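Local structure of Pdx2 protein (Plasmodium falciparum, 2ABW) at residues 19-22 with 23-26; 58-61 with 62-65; 72-76 with 77-81; 194-197 with 198-201; 207-210 with 211-214. The protein hydrolyses glutamine to glutamate and ammonia as the glutaminase subunit of the plasmodial PLP synthase, supplying ammonia to Pdx1 for vitamin B6 biosynthesis. All coordinates share one frame; numbering follows the deposited sequence.

Interaction 1 (19-22 with 23-26); sequences INHF and IKLQ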
loop_
_atom_site.group_PDB
_atom_site.type_symbol
_atom_site.label_atom_id
_atom_site.label_comp_id
_atom_site.label_asym_id
_atom_site.label_seq_id
_atom_site.Cartn_x
_atom_site.Cartn_y
_atom_site.Cartn_z
ATOM N N ILE A 19 -2.848 8.494 8.730
ATOM C CA ILE A 19 -1.887 9.067 9.685
ATOM C C ILE A 19 -2.297 8.717 11.129
ATOM O O ILE A 19 -1.483 8.253 11.945
ATOM C CB ILE A 19 -1.783 10.602 9.502
ATOM C CG1 ILE A 19 -1.132 10.842 8.151
ATOM C CG2 ILE A 19 -0.926 11.217 10.613
ATOM C CD1 ILE A 19 -0.921 12.362 7.803
ATOM N N ASN A 20 -3.546 8.929 11.455
ATOM C CA ASN A 20 -4.075 8.635 12.824
ATOM C C ASN A 20 -3.796 7.196 13.211
ATOM O O ASN A 20 -3.477 6.910 14.341
ATOM C CB ASN A 20 -5.570 8.895 12.880
ATOM C CG ASN A 20 -6.185 8.528 14.192
ATOM O OD1 ASN A 20 -5.974 9.258 15.175
ATOM N ND2 ASN A 20 -6.960 7.418 14.273
ATOM N N HIS A 21 -3.986 6.290 12.258
ATOM C CA HIS A 21 -3.788 4.871 12.549
ATOM C C HIS A 21 -2.333 4.495 12.861
ATOM O O HIS A 21 -2.105 3.599 13.663
ATOM C CB HIS A 21 -4.349 3.977 11.458
ATOM C CG HIS A 21 -5.397 3.048 11.953
ATOM N ND1 HIS A 21 -6.657 3.514 12.200
ATOM C CD2 HIS A 21 -5.436 1.706 12.101
ATOM C CE1 HIS A 21 -7.440 2.478 12.515
ATOM N NE2 HIS A 21 -6.698 1.385 12.552
ATOM N N PHE A 22 -1.360 5.220 12.304
ATOM C CA PHE A 22 -0.016 5.006 12.776
ATOM C C PHE A 22 0.275 5.655 14.132
ATOM O O PHE A 22 0.998 5.163 14.926
ATOM C CB PHE A 22 0.957 5.572 11.751
ATOM C CG PHE A 22 1.251 4.610 10.595
ATOM C CD1 PHE A 22 2.251 3.711 10.691
ATOM C CD2 PHE A 22 0.494 4.679 9.417
ATOM C CE1 PHE A 22 2.474 2.788 9.631
ATOM C CE2 PHE A 22 0.717 3.795 8.373
ATOM C CZ PHE A 22 1.720 2.888 8.440
ATOM N N ILE A 23 -0.278 6.853 14.351
ATOM C CA ILE A 23 -0.146 7.502 15.660
ATOM C C ILE A 23 -0.720 6.614 16.738
ATOM O O ILE A 23 -0.171 6.618 17.828
ATOM C CB ILE A 23 -0.777 8.873 15.633
ATOM C CG1 ILE A 23 0.029 9.775 14.660
ATOM C CG2 ILE A 23 -0.745 9.465 17.027
ATOM C CD1 ILE A 23 1.498 9.842 14.904
ATOM N N LYS A 24 -1.748 5.819 16.437
ATOM C CA LYS A 24 -2.352 4.946 17.425
ATOM C C LYS A 24 -1.369 3.848 17.896
ATOM O O LYS A 24 -1.616 3.186 18.921
ATOM C CB LYS A 24 -3.554 4.206 16.897
ATOM C CG LYS A 24 -4.782 4.990 16.756
ATOM C CD LYS A 24 -5.913 4.099 16.119
ATOM C CE LYS A 24 -6.504 3.142 17.117
ATOM N NZ LYS A 24 -7.869 2.506 16.572
ATOM N N LEU A 25 -0.364 3.580 17.126
ATOM C CA LEU A 25 0.697 2.658 17.555
ATOM C C LEU A 25 1.407 3.126 18.824
ATOM O O LEU A 25 1.980 2.305 19.568
ATOM C CB LEU A 25 1.761 2.426 16.493
ATOM C CG LEU A 25 1.290 1.743 15.150
ATOM C CD1 LEU A 25 2.370 1.806 14.040
ATOM C CD2 LEU A 25 0.763 0.351 15.489
ATOM N N GLN A 26 1.435 4.433 19.063
ATOM C CA GLN A 26 2.099 4.995 20.245
ATOM C C GLN A 26 3.557 4.635 20.361
ATOM O O GLN A 26 4.037 4.441 21.468
ATOM C CB GLN A 26 1.300 4.649 21.501
ATOM C CG GLN A 26 -0.159 5.252 21.441
ATOM C CD GLN A 26 -0.074 6.764 21.537
ATOM O OE1 GLN A 26 0.306 7.295 22.580
ATOM N NE2 GLN A 26 -0.318 7.470 20.436
#

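Interaction 2 (58-61 with 62-65); sequences RRCC and AYEN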
loop_
_atom_site.group_PDB
_atom_site.type_symbol
_atom_site.label_atom_id
_atom_site.label_comp_id
_atom_site.label_asym_id
_atom_site.label_seq_id
_atom_site.Cartn_x
_atom_site.Cartn_y
_atom_site.Cartn_z
ATOM N N ARG A 58 -2.510 9.173 -9.224
ATOM C CA ARG A 58 -1.496 9.267 -10.283
ATOM C C ARG A 58 -1.390 10.632 -10.916
ATOM O O ARG A 58 -0.334 11.125 -11.217
ATOM C CB ARG A 58 -1.794 8.227 -11.382
ATOM C CG ARG A 58 -0.814 8.192 -12.517
ATOM C CD ARG A 58 0.642 7.913 -12.062
ATOM N NE ARG A 58 1.619 7.949 -13.154
ATOM C CZ ARG A 58 2.232 9.016 -13.656
ATOM N NH1 ARG A 58 2.060 10.254 -13.184
ATOM N NH2 ARG A 58 3.134 8.869 -14.612
ATOM N N ARG A 59 -2.529 11.265 -11.191
ATOM C CA ARG A 59 -2.527 12.622 -11.733
ATOM C C ARG A 59 -1.862 13.618 -10.767
ATOM O O ARG A 59 -1.153 14.523 -11.192
ATOM C CB ARG A 59 -3.992 13.008 -11.897
ATOM C CG ARG A 59 -4.208 14.365 -12.410
ATOM C CD ARG A 59 -5.639 14.445 -12.965
ATOM N NE ARG A 59 -5.757 13.666 -14.201
ATOM C CZ ARG A 59 -6.846 13.013 -14.611
ATOM N NH1 ARG A 59 -7.963 12.972 -13.875
ATOM N NH2 ARG A 59 -6.813 12.397 -15.789
ATOM N N CYS A 60 -2.077 13.414 -9.478
ATOM C CA CYS A 60 -1.400 14.256 -8.461
ATOM C C CYS A 60 0.162 14.178 -8.557
ATOM O O CYS A 60 0.871 15.149 -8.227
ATOM C CB CYS A 60 -1.828 13.848 -7.059
ATOM S SG CYS A 60 -3.593 14.275 -6.652
ATOM N N CYS A 61 0.665 13.028 -8.987
ATOM C CA CYS A 61 2.093 12.819 -9.138
ATOM C C CYS A 61 2.650 13.266 -10.455
ATOM O O CYS A 61 3.846 13.225 -10.695
ATOM C CB CYS A 61 2.435 11.339 -8.902
ATOM S SG CYS A 61 2.029 10.741 -7.334
ATOM N N ALA A 62 1.783 13.768 -11.341
ATOM C CA ALA A 62 2.172 14.085 -12.704
ATOM C C ALA A 62 2.665 15.520 -12.892
ATOM O O ALA A 62 3.140 15.907 -13.974
ATOM C CB ALA A 62 0.990 13.887 -13.598
ATOM N N TYR A 63 2.534 16.332 -11.842
ATOM C CA TYR A 63 2.832 17.710 -11.932
ATOM C C TYR A 63 4.302 17.935 -12.289
ATOM O O TYR A 63 5.213 17.162 -11.895
ATOM C CB TYR A 63 2.496 18.467 -10.625
ATOM C CG TYR A 63 1.103 18.263 -10.004
ATOM C CD1 TYR A 63 -0.071 18.318 -10.770
ATOM C CD2 TYR A 63 0.975 18.050 -8.628
ATOM C CE1 TYR A 63 -1.341 18.161 -10.161
ATOM C CE2 TYR A 63 -0.283 17.868 -8.017
ATOM C CZ TYR A 63 -1.424 17.941 -8.790
ATOM O OH TYR A 63 -2.644 17.762 -8.150
ATOM N N GLU A 64 4.554 19.005 -13.045
ATOM C CA GLU A 64 5.935 19.371 -13.388
ATOM C C GLU A 64 6.631 18.187 -14.085
ATOM O O GLU A 64 7.787 17.808 -13.770
ATOM C CB GLU A 64 6.726 19.873 -12.172
ATOM C CG GLU A 64 6.081 21.070 -11.481
ATOM C CD GLU A 64 6.909 21.636 -10.319
ATOM O OE1 GLU A 64 8.146 21.782 -10.457
ATOM O OE2 GLU A 64 6.314 21.994 -9.272
ATOM N N ASN A 65 5.937 17.702 -15.104
ATOM C CA ASN A 65 6.486 16.735 -16.013
ATOM C C ASN A 65 6.847 15.455 -15.247
ATOM O O ASN A 65 7.910 14.914 -15.419
ATOM C CB ASN A 65 7.751 17.263 -16.650
ATOM C CG ASN A 65 8.229 16.356 -17.732
ATOM O OD1 ASN A 65 7.414 15.681 -18.394
ATOM N ND2 ASN A 65 9.554 16.263 -17.887
HETATM O O HOH W 1 5.299 16.147 -9.587
#

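Interaction 3 (72-76 with 77-81); sequences LVHFI and HVLKK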
loop_
_atom_site.group_PDB
_atom_site.type_symbol
_atom_site.label_atom_id
_atom_site.label_comp_id
_atom_site.label_asym_id
_atom_site.label_seq_id
_atom_site.Cartn_x
_atom_site.Cartn_y
_atom_site.Cartn_z
ATOM N N LEU A 72 9.187 8.790 -7.053
ATOM C CA LEU A 72 8.547 7.583 -6.443
ATOM C C LEU A 72 9.103 6.293 -7.062
ATOM O O LEU A 72 9.419 5.376 -6.372
ATOM C CB LEU A 72 7.023 7.700 -6.504
ATOM C CG LEU A 72 6.444 8.785 -5.627
ATOM C CD1 LEU A 72 4.968 9.036 -5.948
ATOM C CD2 LEU A 72 6.547 8.356 -4.171
ATOM N N VAL A 73 9.261 6.288 -8.375
ATOM C CA VAL A 73 9.799 5.128 -9.054
ATOM C C VAL A 73 11.170 4.887 -8.534
ATOM O O VAL A 73 11.576 3.741 -8.297
ATOM C CB VAL A 73 9.695 5.295 -10.597
ATOM C CG1 VAL A 73 10.511 4.162 -11.303
ATOM C CG2 VAL A 73 8.245 5.261 -11.036
ATOM N N HIS A 74 11.987 5.936 -8.465
ATOM C CA HIS A 74 13.339 5.789 -7.964
ATOM C C HIS A 74 13.353 5.278 -6.501
ATOM O O HIS A 74 14.171 4.429 -6.101
ATOM C CB HIS A 74 14.100 7.091 -8.156
ATOM C CG HIS A 74 15.445 7.132 -7.504
ATOM N ND1 HIS A 74 15.617 7.732 -6.276
ATOM C CD2 HIS A 74 16.668 6.771 -7.929
ATOM C CE1 HIS A 74 16.895 7.715 -5.971
ATOM N NE2 HIS A 74 17.529 7.019 -6.900
ATOM N N PHE A 75 12.486 5.838 -5.678
ATOM C CA PHE A 75 12.376 5.485 -4.248
ATOM C C PHE A 75 12.070 3.996 -4.126
ATOM O O PHE A 75 12.695 3.289 -3.325
ATOM C CB PHE A 75 11.256 6.285 -3.648
ATOM C CG PHE A 75 10.906 6.031 -2.188
ATOM C CD1 PHE A 75 10.057 4.993 -1.831
ATOM C CD2 PHE A 75 11.357 6.934 -1.234
ATOM C CE1 PHE A 75 9.700 4.773 -0.525
ATOM C CE2 PHE A 75 10.957 6.749 0.106
ATOM C CZ PHE A 75 10.124 5.688 0.390
ATOM N N ILE A 76 11.152 3.502 -4.932
ATOM C CA ILE A 76 10.740 2.130 -4.887
ATOM C C ILE A 76 11.771 1.176 -5.394
ATOM O O ILE A 76 11.997 0.100 -4.837
ATOM C CB ILE A 76 9.407 1.954 -5.674
ATOM C CG1 ILE A 76 8.266 2.723 -5.048
ATOM C CG2 ILE A 76 8.958 0.466 -5.778
ATOM C CD1 ILE A 76 7.131 2.991 -5.991
ATOM N N HIS A 77 12.355 1.459 -6.553
ATOM C CA HIS A 77 13.081 0.508 -7.345
ATOM C C HIS A 77 14.586 0.649 -7.361
ATOM O O HIS A 77 15.267 -0.322 -7.574
ATOM C CB HIS A 77 12.642 0.629 -8.801
ATOM C CG HIS A 77 11.211 0.257 -9.006
ATOM N ND1 HIS A 77 10.746 -1.045 -8.868
ATOM C CD2 HIS A 77 10.139 1.036 -9.242
ATOM C CE1 HIS A 77 9.438 -1.039 -9.119
ATOM N NE2 HIS A 77 9.028 0.198 -9.300
ATOM N N VAL A 78 15.082 1.803 -7.001
ATOM C CA VAL A 78 16.542 2.040 -6.882
ATOM C C VAL A 78 16.961 2.088 -5.419
ATOM O O VAL A 78 17.873 1.365 -4.998
ATOM C CB VAL A 78 16.998 3.292 -7.651
ATOM C CG1 VAL A 78 18.553 3.480 -7.474
ATOM C CG2 VAL A 78 16.626 3.134 -9.191
ATOM N N LEU A 79 16.320 2.951 -4.643
ATOM C CA LEU A 79 16.599 3.029 -3.194
ATOM C C LEU A 79 16.048 1.807 -2.501
ATOM O O LEU A 79 16.556 1.491 -1.396
ATOM C CB LEU A 79 15.998 4.275 -2.580
ATOM C CG LEU A 79 16.550 5.538 -3.172
ATOM C CD1 LEU A 79 15.992 6.715 -2.406
ATOM C CD2 LEU A 79 18.094 5.574 -3.386
ATOM N N LYS A 80 14.991 1.182 -3.053
ATOM C CA LYS A 80 14.349 0.025 -2.428
ATOM C C LYS A 80 13.805 0.333 -1.012
ATOM O O LYS A 80 13.861 -0.527 -0.074
ATOM C CB LYS A 80 15.297 -1.130 -2.375
ATOM C CG LYS A 80 15.995 -1.505 -3.622
ATOM C CD LYS A 80 15.101 -2.098 -4.580
ATOM C CE LYS A 80 15.922 -2.732 -5.691
ATOM N NZ LYS A 80 15.175 -2.992 -6.940
ATOM N N LYS A 81 13.318 1.559 -0.838
ATOM C CA LYS A 81 12.771 1.925 0.444
ATOM C C LYS A 81 11.372 1.310 0.583
ATOM O O LYS A 81 10.658 1.128 -0.370
ATOM C CB LYS A 81 12.721 3.399 0.611
ATOM C CG LYS A 81 14.135 3.950 0.780
ATOM C CD LYS A 81 13.952 5.361 1.421
ATOM C CE LYS A 81 15.110 6.102 1.492
ATOM N NZ LYS A 81 14.863 7.414 2.043
#

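Interaction 4 (194-197 with 198-201); sequences VFHP and ELLP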
loop_
_atom_site.group_PDB
_atom_site.type_symbol
_atom_site.label_atom_id
_atom_site.label_comp_id
_atom_site.label_asym_id
_atom_site.label_seq_id
_atom_site.Cartn_x
_atom_site.Cartn_y
_atom_site.Cartn_z
ATOM N N VAL A 194 -5.573 -4.763 -0.342
ATOM C CA VAL A 194 -6.754 -4.323 -1.097
ATOM C C VAL A 194 -7.807 -3.650 -0.224
ATOM O O VAL A 194 -8.813 -3.096 -0.726
ATOM C CB VAL A 194 -7.379 -5.488 -1.871
ATOM C CG1 VAL A 194 -6.337 -6.235 -2.745
ATOM C CG2 VAL A 194 -8.022 -6.503 -0.867
ATOM N N PHE A 195 -7.673 -3.793 1.064
ATOM C CA PHE A 195 -8.645 -3.333 2.097
ATOM C C PHE A 195 -8.235 -1.964 2.645
ATOM O O PHE A 195 -7.204 -1.407 2.262
ATOM C CB PHE A 195 -8.788 -4.382 3.203
ATOM C CG PHE A 195 -7.478 -4.864 3.804
ATOM C CD1 PHE A 195 -6.913 -4.212 4.880
ATOM C CD2 PHE A 195 -6.852 -5.983 3.299
ATOM C CE1 PHE A 195 -5.738 -4.654 5.443
ATOM C CE2 PHE A 195 -5.682 -6.429 3.858
ATOM C CZ PHE A 195 -5.110 -5.779 4.932
ATOM N N HIS A 196 -9.072 -1.445 3.514
ATOM C CA HIS A 196 -8.879 -0.160 4.190
ATOM C C HIS A 196 -8.417 -0.377 5.608
ATOM O O HIS A 196 -9.218 -0.494 6.523
ATOM C CB HIS A 196 -10.208 0.607 4.205
ATOM C CG HIS A 196 -10.474 1.305 2.935
ATOM N ND1 HIS A 196 -10.109 2.615 2.735
ATOM C CD2 HIS A 196 -11.028 0.875 1.780
ATOM C CE1 HIS A 196 -10.475 2.976 1.513
ATOM N NE2 HIS A 196 -11.005 1.927 0.897
ATOM N N PRO A 197 -7.077 -0.420 5.816
ATOM C CA PRO A 197 -6.561 -0.748 7.163
ATOM C C PRO A 197 -6.840 0.330 8.161
ATOM O O PRO A 197 -6.773 0.111 9.379
ATOM C CB PRO A 197 -5.043 -0.783 6.898
ATOM C CG PRO A 197 -4.805 0.124 5.742
ATOM C CD PRO A 197 -6.025 -0.019 4.884
ATOM N N GLU A 198 -7.233 1.509 7.686
ATOM C CA GLU A 198 -7.526 2.628 8.563
ATOM C C GLU A 198 -8.931 2.654 9.082
ATOM O O GLU A 198 -9.233 3.481 9.985
ATOM C CB GLU A 198 -7.162 3.920 7.844
ATOM C CG GLU A 198 -8.185 4.439 6.890
ATOM C CD GLU A 198 -8.417 3.651 5.566
ATOM O OE1 GLU A 198 -7.852 2.556 5.334
ATOM O OE2 GLU A 198 -9.266 4.207 4.794
ATOM N N LEU A 199 -9.777 1.770 8.571
ATOM C CA LEU A 199 -11.255 1.809 8.867
ATOM C C LEU A 199 -11.675 0.739 9.920
ATOM O O LEU A 199 -12.832 0.674 10.274
ATOM C CB LEU A 199 -12.032 1.651 7.617
ATOM C CG LEU A 199 -12.028 2.744 6.555
ATOM C CD1 LEU A 199 -13.044 2.407 5.435
ATOM C CD2 LEU A 199 -12.331 3.966 7.330
ATOM N N LEU A 200 -10.737 -0.039 10.432
ATOM C CA LEU A 200 -10.981 -0.949 11.574
ATOM C C LEU A 200 -10.125 -0.522 12.737
ATOM O O LEU A 200 -9.077 0.096 12.581
ATOM C CB LEU A 200 -10.723 -2.399 11.209
ATOM C CG LEU A 200 -11.607 -2.933 10.125
ATOM C CD1 LEU A 200 -11.131 -4.419 9.849
ATOM C CD2 LEU A 200 -13.111 -2.927 10.498
ATOM N N PRO A 201 -10.588 -0.757 13.958
ATOM C CA PRO A 201 -9.804 -0.188 15.043
ATOM C C PRO A 201 -8.390 -0.715 15.156
ATOM O O PRO A 201 -7.503 0.059 15.516
ATOM C CB PRO A 201 -10.660 -0.477 16.290
ATOM C CG PRO A 201 -12.085 -0.525 15.736
ATOM C CD PRO A 201 -11.900 -1.249 14.381
HETATM O O HOH W 2 -6.834 1.925 2.238
#

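Interaction 5 (207-210 with 211-214); sequences QYFY and EKVK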
loop_
_atom_site.group_PDB
_atom_site.type_symbol
_atom_site.label_atom_id
_atom_site.label_comp_id
_atom_site.label_asym_id
_atom_site.label_seq_id
_atom_site.Cartn_x
_atom_site.Cartn_y
_atom_site.Cartn_z
ATOM N N GLN A 207 1.513 -1.733 12.239
ATOM C CA GLN A 207 2.614 -2.258 13.041
ATOM C C GLN A 207 3.566 -3.053 12.187
ATOM O O GLN A 207 4.794 -2.895 12.301
ATOM C CB GLN A 207 2.051 -3.079 14.167
ATOM C CG GLN A 207 3.222 -3.508 15.080
ATOM C CD GLN A 207 2.781 -4.375 16.257
ATOM O OE1 GLN A 207 1.581 -4.684 16.438
ATOM N NE2 GLN A 207 3.730 -4.776 17.024
ATOM N N TYR A 208 3.050 -3.908 11.325
ATOM C CA TYR A 208 3.878 -4.720 10.424
ATOM C C TYR A 208 4.692 -3.830 9.500
ATOM O O TYR A 208 5.898 -4.024 9.282
ATOM C CB TYR A 208 3.004 -5.600 9.582
ATOM C CG TYR A 208 3.749 -6.547 8.726
ATOM C CD1 TYR A 208 4.414 -7.640 9.297
ATOM C CD2 TYR A 208 3.811 -6.419 7.391
ATOM C CE1 TYR A 208 5.099 -8.540 8.491
ATOM C CE2 TYR A 208 4.440 -7.337 6.596
ATOM C CZ TYR A 208 5.087 -8.391 7.141
ATOM O OH TYR A 208 5.788 -9.370 6.397
ATOM N N PHE A 209 4.035 -2.834 8.941
ATOM C CA PHE A 209 4.770 -1.924 7.998
ATOM C C PHE A 209 5.810 -1.127 8.798
ATOM O O PHE A 209 6.931 -0.934 8.304
ATOM C CB PHE A 209 3.845 -0.986 7.256
ATOM C CG PHE A 209 4.572 -0.161 6.218
ATOM C CD1 PHE A 209 5.158 -0.829 5.123
ATOM C CD2 PHE A 209 4.679 1.208 6.262
ATOM C CE1 PHE A 209 5.873 -0.116 4.199
ATOM C CE2 PHE A 209 5.381 1.906 5.315
ATOM C CZ PHE A 209 5.976 1.245 4.328
ATOM N N TYR A 210 5.513 -0.675 9.997
ATOM C CA TYR A 210 6.518 0.017 10.809
ATOM C C TYR A 210 7.762 -0.892 10.984
ATOM O O TYR A 210 8.908 -0.432 10.813
ATOM C CB TYR A 210 5.930 0.367 12.153
ATOM C CG TYR A 210 6.982 0.877 13.067
ATOM C CD1 TYR A 210 7.452 2.164 13.015
ATOM C CD2 TYR A 210 7.626 0.043 13.972
ATOM C CE1 TYR A 210 8.475 2.602 13.850
ATOM C CE2 TYR A 210 8.641 0.466 14.805
ATOM C CZ TYR A 210 9.120 1.741 14.717
ATOM O OH TYR A 210 10.155 2.269 15.518
ATOM N N GLU A 211 7.570 -2.136 11.381
ATOM C CA GLU A 211 8.679 -3.041 11.594
ATOM C C GLU A 211 9.459 -3.238 10.288
ATOM O O GLU A 211 10.696 -3.289 10.345
ATOM C CB GLU A 211 8.146 -4.340 12.140
ATOM C CG GLU A 211 7.731 -4.265 13.563
ATOM C CD GLU A 211 8.867 -4.109 14.543
ATOM O OE1 GLU A 211 9.989 -4.531 14.241
ATOM O OE2 GLU A 211 8.679 -3.600 15.649
ATOM N N LYS A 212 8.767 -3.217 9.145
ATOM C CA LYS A 212 9.438 -3.320 7.841
ATOM C C LYS A 212 10.388 -2.169 7.627
ATOM O O LYS A 212 11.535 -2.269 7.181
ATOM C CB LYS A 212 8.422 -3.369 6.733
ATOM C CG LYS A 212 8.949 -3.719 5.393
ATOM C CD LYS A 212 7.789 -3.946 4.415
ATOM C CE LYS A 212 8.272 -4.174 2.933
ATOM N NZ LYS A 212 8.820 -5.552 2.919
ATOM N N VAL A 213 9.892 -0.974 7.927
ATOM C CA VAL A 213 10.699 0.277 7.798
ATOM C C VAL A 213 11.862 0.241 8.779
ATOM O O VAL A 213 12.994 0.609 8.438
ATOM C CB VAL A 213 9.815 1.532 7.986
ATOM C CG1 VAL A 213 10.696 2.802 7.899
ATOM C CG2 VAL A 213 8.697 1.605 6.974
ATOM N N LYS A 214 11.575 -0.151 10.045
ATOM C CA LYS A 214 12.655 -0.268 11.045
ATOM C C LYS A 214 13.734 -1.212 10.610
ATOM O O LYS A 214 14.923 -0.825 10.718
ATOM C CB LYS A 214 12.013 -0.748 12.362
ATOM C CG LYS A 214 13.044 -0.824 13.487
ATOM C CD LYS A 214 12.560 -1.756 14.562
ATOM C CE LYS A 214 12.931 -3.209 14.209
ATOM N NZ LYS A 214 12.479 -4.189 15.189
#

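Interaction 1 (19-22 with 23-26)
Lys-24 sets CD over one face of the His-21 ring, in a CH-pi contact 4.2 Å from the ring centroid and displaced toward the rim. The two side chains run side by side. The first torsion of His-21 is unstaggered (chi1 -120°), consistent with a ring held by its partners. A bend in the lysine chain at chi3 (77°) brings its end near the ring, with NZ 4.1 Å from CE1 of His-21. The far ends have partners in the loop before helix 204-219: Lys-24 NZ bonds to Pro-201 O, and His-21 NE2 to His-202 O. Asn-20 crosses Lys-24, its ND2 3.9 Å from Lys-24 CD.

In a second pair, Leu-25 CD1 approaches Phe-22 CD1 obliquely at 3.9 Å, and the Phe-22 ring also packs on Phe-209 of helix 204-219.

Helix 16-23 ends here. Ile-23 N still bonds to Ile-19 O at 3.0 Å, but Leu-25 N turns to Phe-22 O from above its carbonyl plane. A type I beta turn from Ile-23 to Gln-26 follows. Ile-23 O is gripped twice, by Gln-26 N and by Gln-26 NE2 (2.7 Å), from opposite faces of its plane. The chemistry implies that the turn leaving the helix is tied by the Gln-26 amide, while His-21 and Lys-24 spend their polar ends on backbone carbonyls of the loop that also carries the catalytic His-196 and Glu-198.

Interaction 2 (58-61 with 62-65)
Tyr-63 folds its ring back over the end of helix 54-60. From CB, CG leaves anti to the carbonyl carbon (chi1 -50°), which swings the ring toward the preceding turn. CG lies 3.6 Å from Cys-60 O. That oxygen lies over one face of the ring, above the CD2-CE2 bond, and its 2.9 Å to Tyr-63 CD2 is an unusually close approach. Along the opposite edge, CD1 and CE1 lie near Arg-59 O, with CE1 at 3.8 Å from it. This oxygen sits over the same face, toward the rim. At the tip, OH passes Cys-60 CA at 3.7 Å and Cys-60 SG at 3.9 Å.

Arg-59 O also accepts Ala-62 N at 3.0 Å, from above its carbonyl plane. Ala-62 CB lies 3.8 Å from Arg-58 NH1. A water bridges the turn, donating to Tyr-63 O and weakly to Cys-61 O.

The guanidinium of Arg-58 bonds to Lys-109 O, forms a salt bridge with Asp-66 and makes cation-pi contacts with Tyr-69 and Phe-106. The contact is thus the sharp connection between helix 54-60, which starts at the glutamine-binding Ser-54, and helix 63-77, which leads on to strand 83-86.

Interaction 3 (72-76 with 77-81)
Lys-81 packs on Phe-75 at the C-terminal end of helix 63-77, just before strand 83-86 of the central sheet. This is the tight side. Lys-81 CB sits over one face of the Phe-75 ring, 3.6 Å from the centroid, and CD follows at 3.6 Å from Phe-75 CE2. The two side chains cross at about a right angle. With CG of Phe-75 anti to the backbone N (chi1 177°), the ring reaches Lys-81 and also packs on Leu-41 and Leu-47. Lys-81 NZ bonds to Cys-44 O.

The exposed side carries His-74, Val-78 and Leu-79. Here the His-74 ring meets Val-78 CB and Leu-79 CG only obliquely. His-74 O accepts both Val-78 N and Leu-79 N. Lys-80, with positive phi, leaves the helical conformation and sends NZ to His-77 O.

A third side carries the His-77 ring, whose NE2 bonds to Phe-112 O. Ile-76 CG2 stands over the centre of this ring, 3.6 Å from its centroid.

Interaction 4 (194-197 with 198-201)
The imidazole of His-196 meets the carboxylate of Glu-198 at its edge. Glu-198 OE2 lies close to the ring plane and accepts from His-196 ND1 at 2.7 Å, with an N-H...O angle of 164°. It uses its syn lone pair. The bond lies in the ring plane, while the carboxylate plane is turned 47° from it. Leu-199 CD1 approaches the ring obliquely, 3.8 Å from His-196 CG.

The glutamate reaches back because CG stands between its backbone N and carbonyl carbon (chi1 82°), a crowded position, and the chain bends again at chi2. Its other oxygen, OE1, is set against the backbone and lies 3.2 Å from Pro-197 CD. A water donates weakly to both OE1 and Phe-195 O.

His-196 and Glu-198 are the charge relay residues of this class I glutaminase. Cys-87, the nucleophile, lies beside the His-196 side chain and completes the Cys-His-Glu catalytic triad. The loop that carries the pair runs from strand 190-193 to helix 204-219. The backbone turns tightly here: Leu-199 N bonds to His-196 O at 3.1 Å, from above the carbonyl plane. Leu-199 CD1 also packs 3.6 Å from His-196 CB. Leu-199 also touches Ile-153 of the glutamine-binding site, and Pro-197 packs on Trp-84 and Thr-86 of strand 83-86.

Interaction 5 (207-210 with 211-214)
Four successive i to i+4 backbone bonds join 207-210 to 211-214, from Glu-211 N to Gln-207 O through Lys-214 N to Tyr-210 O (2.8 Å), as in a regular alpha helix.

On the buried side Val-213 CG2 covers one face of the Phe-209 ring. It stands 4.0 Å from the ring centroid, displaced toward the rim, and its nearest ring atom is Phe-209 CE2, at 3.7 Å. CG of Phe-209 is anti to the backbone N (chi1 -175°), which carries the ring along the helix to this methyl. Lys-212 CD comes obliquely to the same ring, 4.1 Å from Phe-209 CD1. The lysine then leads away, and its NZ forms a salt bridge with Glu-186, whose carboxylate also takes a hydrogen bond from Tyr-208 OH.

Another face of the helix carries an ion pair. Lys-214 NZ donates to Glu-211 OE1 at 2.7 Å, on the syn lone pair. Bends in both chains, at chi2 of Glu-211 and chi3 of Lys-214, let the two ends meet one turn apart. The carboxylate also lies near the Tyr-210 ring, with Glu-211 OE2 4.1 Å from Tyr-210 CD2, and the two planes stand 79° apart. Tyr-210 and Val-213 pack on Ile-4 of strand 4-9. The pattern is that of an amphipathic helix, here the C-terminal helix 204-219 laid against the central sheet of the glutaminase fold.

How the interactions relate
Along the chain the five contacts follow in series, from interaction 1 to interaction 5. Interactions 1, 4 and 5 form one group. The centre of interaction 1 is about 13 Å from those of 4 and 5, and it touches both; Leu-25 packs on Gln-207 of interaction 5. Helix 16-23, the catalytic loop and helix 204-219 are thus joined beside the sheet. Interactions 2 and 3 share helix 63-77, near its start and its end. Their centres are about 17 Å apart, and Cys-61 touches Leu-72. Interactions 3 and 4 lie on opposite sides of the chain's centre, their own centres about 25 Å apart. Of the five, interaction 4 holds catalytic residues.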